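Local coordinates for ABC transporter substrate-binding protein-branched chain amino acid transport (Streptococcus pneumoniae, PDB 4GNR) that probably captures branched-chain amino acids at the cell surface for an ABC transporter, and is seen here holding isoleucine, at residues 27-32 / 269-274. Residues are numbered along the deposited sequence; the frame is centred on the assembly and turned at random. Where two conformers were deposited one is given.
Sequences EQKGAQ and DAYRAK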
loop_
_atom_site.group_PDB
_atom_site.type_symbol
_atom_site.label_atom_id
_atom_site.label_comp_id
_atom_site.label_asym_id
_atom_site.label_seq_id
_atom_site.Cartn_x
_atom_site.Cartn_y
_atom_site.Cartn_z
ATOM N N GLU A 27 7.332 0.540 5.306
ATOM C CA GLU A 27 7.817 -0.696 4.679
ATOM C C GLU A 27 9.255 -1.000 5.090
ATOM O O GLU A 27 9.597 -2.152 5.352
ATOM C CB GLU A 27 7.608 -0.663 3.173
ATOM C CG GLU A 27 6.123 -0.602 2.872
ATOM C CD GLU A 27 5.713 -0.860 1.455
ATOM O OE1 GLU A 27 6.458 -1.303 0.583
ATOM O OE2 GLU A 27 4.450 -0.611 1.246
ATOM N N GLN A 28 10.095 0.032 5.144
ATOM C CA GLN A 28 11.465 -0.127 5.615
ATOM C C GLN A 28 11.454 -0.763 7.025
ATOM O O GLN A 28 12.200 -1.705 7.311
ATOM C CB GLN A 28 12.152 1.245 5.637
ATOM C CG GLN A 28 13.558 1.247 6.192
ATOM C CD GLN A 28 14.038 2.687 6.413
ATOM O OE1 GLN A 28 13.271 3.573 6.811
ATOM N NE2 GLN A 28 15.306 2.915 6.174
ATOM N N LYS A 29 10.620 -0.208 7.904
ATOM C CA LYS A 29 10.556 -0.714 9.290
ATOM C C LYS A 29 10.042 -2.148 9.346
ATOM O O LYS A 29 10.582 -2.981 10.096
ATOM C CB LYS A 29 9.719 0.208 10.174
ATOM C CG LYS A 29 10.435 1.533 10.486
ATOM C CD LYS A 29 9.576 2.495 11.303
ATOM C CE LYS A 29 10.231 3.865 11.465
ATOM N NZ LYS A 29 9.295 4.866 12.029
ATOM N N GLY A 30 8.972 -2.444 8.609
ATOM C CA GLY A 30 8.450 -3.814 8.643
ATOM C C GLY A 30 9.434 -4.829 8.033
ATOM O O GLY A 30 9.626 -5.927 8.567
ATOM N N ALA A 31 10.035 -4.452 6.900
ATOM C CA ALA A 31 11.001 -5.320 6.230
ATOM C C ALA A 31 12.233 -5.556 7.107
ATOM O O ALA A 31 12.724 -6.676 7.218
ATOM C CB ALA A 31 11.381 -4.720 4.880
ATOM N N GLN A 32 12.741 -4.487 7.706
ATOM C CA GLN A 32 13.940 -4.628 8.546
ATOM C C GLN A 32 13.650 -5.496 9.780
ATOM O O GLN A 32 14.520 -6.252 10.225
ATOM C CB GLN A 32 14.491 -3.264 8.954
ATOM C CG GLN A 32 15.850 -3.380 9.651
ATOM C CD GLN A 32 16.956 -3.866 8.724
ATOM O OE1 GLN A 32 17.199 -3.265 7.675
ATOM N NE2 GLN A 32 17.663 -4.912 9.126
ATOM N N ASP A 269 2.706 -7.139 18.323
ATOM C CA ASP A 269 3.525 -7.126 19.542
ATOM C C ASP A 269 5.009 -6.863 19.231
ATOM O O ASP A 269 5.650 -5.995 19.860
ATOM C CB ASP A 269 3.414 -8.458 20.314
ATOM C CG ASP A 269 2.030 -8.691 20.941
ATOM O OD1 ASP A 269 1.198 -7.751 20.963
ATOM O OD2 ASP A 269 1.794 -9.826 21.393
ATOM N N ALA A 270 5.532 -7.566 18.224
ATOM C CA ALA A 270 6.955 -7.451 17.891
ATOM C C ALA A 270 7.300 -6.055 17.370
ATOM O O ALA A 270 8.355 -5.508 17.696
ATOM C CB ALA A 270 7.375 -8.499 16.882
ATOM N N TYR A 271 6.423 -5.490 16.555
ATOM C CA TYR A 271 6.649 -4.164 15.983
ATOM C C TYR A 271 6.605 -3.114 17.106
ATOM O O TYR A 271 7.441 -2.206 17.155
ATOM C CB TYR A 271 5.623 -3.909 14.875
ATOM C CG TYR A 271 5.888 -2.666 14.042
ATOM C CD1 TYR A 271 6.469 -2.771 12.778
ATOM C CD2 TYR A 271 5.561 -1.397 14.504
ATOM C CE1 TYR A 271 6.689 -1.653 11.994
ATOM C CE2 TYR A 271 5.769 -0.280 13.715
ATOM C CZ TYR A 271 6.335 -0.418 12.460
ATOM O OH TYR A 271 6.556 0.666 11.642
ATOM N N ARG A 272 5.610 -3.219 17.981
ATOM C CA ARG A 272 5.534 -2.308 19.114
ATOM C C ARG A 272 6.799 -2.421 19.993
ATOM O O ARG A 272 7.318 -1.389 20.456
ATOM C CB ARG A 272 4.294 -2.610 19.953
ATOM C CG ARG A 272 2.982 -2.180 19.333
ATOM C CD ARG A 272 1.791 -2.692 20.122
ATOM N NE ARG A 272 0.549 -2.043 19.692
ATOM C CZ ARG A 272 -0.670 -2.349 20.140
ATOM N NH1 ARG A 272 -0.846 -3.387 20.937
ATOM N NH2 ARG A 272 -1.718 -1.666 19.703
ATOM N N ALA A 273 7.270 -3.638 20.244
ATOM C CA ALA A 273 8.457 -3.796 21.100
ATOM C C ALA A 273 9.700 -3.207 20.433
ATOM O O ALA A 273 10.541 -2.556 21.087
ATOM C CB ALA A 273 8.682 -5.253 21.464
ATOM N N LYS A 274 9.829 -3.426 19.133
ATOM C CA LYS A 274 11.010 -2.957 18.436
ATOM C C LYS A 274 11.054 -1.450 18.242
ATOM O O LYS A 274 12.096 -0.826 18.444
ATOM C CB LYS A 274 11.058 -3.563 17.019
ATOM C CG LYS A 274 12.306 -3.356 16.199
ATOM C CD LYS A 274 13.369 -4.365 16.577
ATOM C CE LYS A 274 14.483 -4.416 15.532
ATOM N NZ LYS A 274 15.447 -5.551 15.731
#
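Tyr271 of helix 262-275 reaches across to helix 21-40 and lays the outer end of its ring against Lys29 and Gly30. Between the segments the contact is van der Waals. Tyr271 OH lies 3.5 Å from Lys29 CB and equally close to Lys29 CD, so the phenol oxygen rests alongside the methylene chain, which crosses the tyrosine side chain at about a right angle. Lys29 CB also approaches the ring carbon Tyr271 CE1 at 4.0 Å, coming in obliquely. At the edge of the ring, near its plane, the backbone of Gly30 completes the contact, with Gly30 N 4.2 Å from Tyr271 CE1. The backbones come nearest at Gly30 and Tyr271, whose CA atoms are 7.6 Å apart. The Tyr271 side chain leaves its helix to the side; chi1 of -170°, with CG opposite the backbone N, brings its far end to Lys29. Leu33 of helix 21-40, Pro279, Ala283 and the inclined ring of Tyr275 also touch this side chain.

Polar links lie beside this packing contact and use residues beyond the two segments. The extended Lys29 chain runs past the phenol oxygen and carries NZ to a salt bridge with Glu277, just past helix 262-275, while Lys29 O accepts a hydrogen bond from Tyr275 OH. Lys274 NZ forms a salt bridge with Asp36 of helix 21-40, a direct link between the helices.

Both helices belong to the lobe built on the parallel sheet of this two-lobed periplasmic-binding-protein fold, helix 262-275 having returned to it after the chain has built much of the other lobe. Between 27-32 and 269-274 themselves, cohesion rests on dispersion and the burial of an aromatic ring, while salt bridges and one hydrogen bond to neighbouring residues add polar links around it.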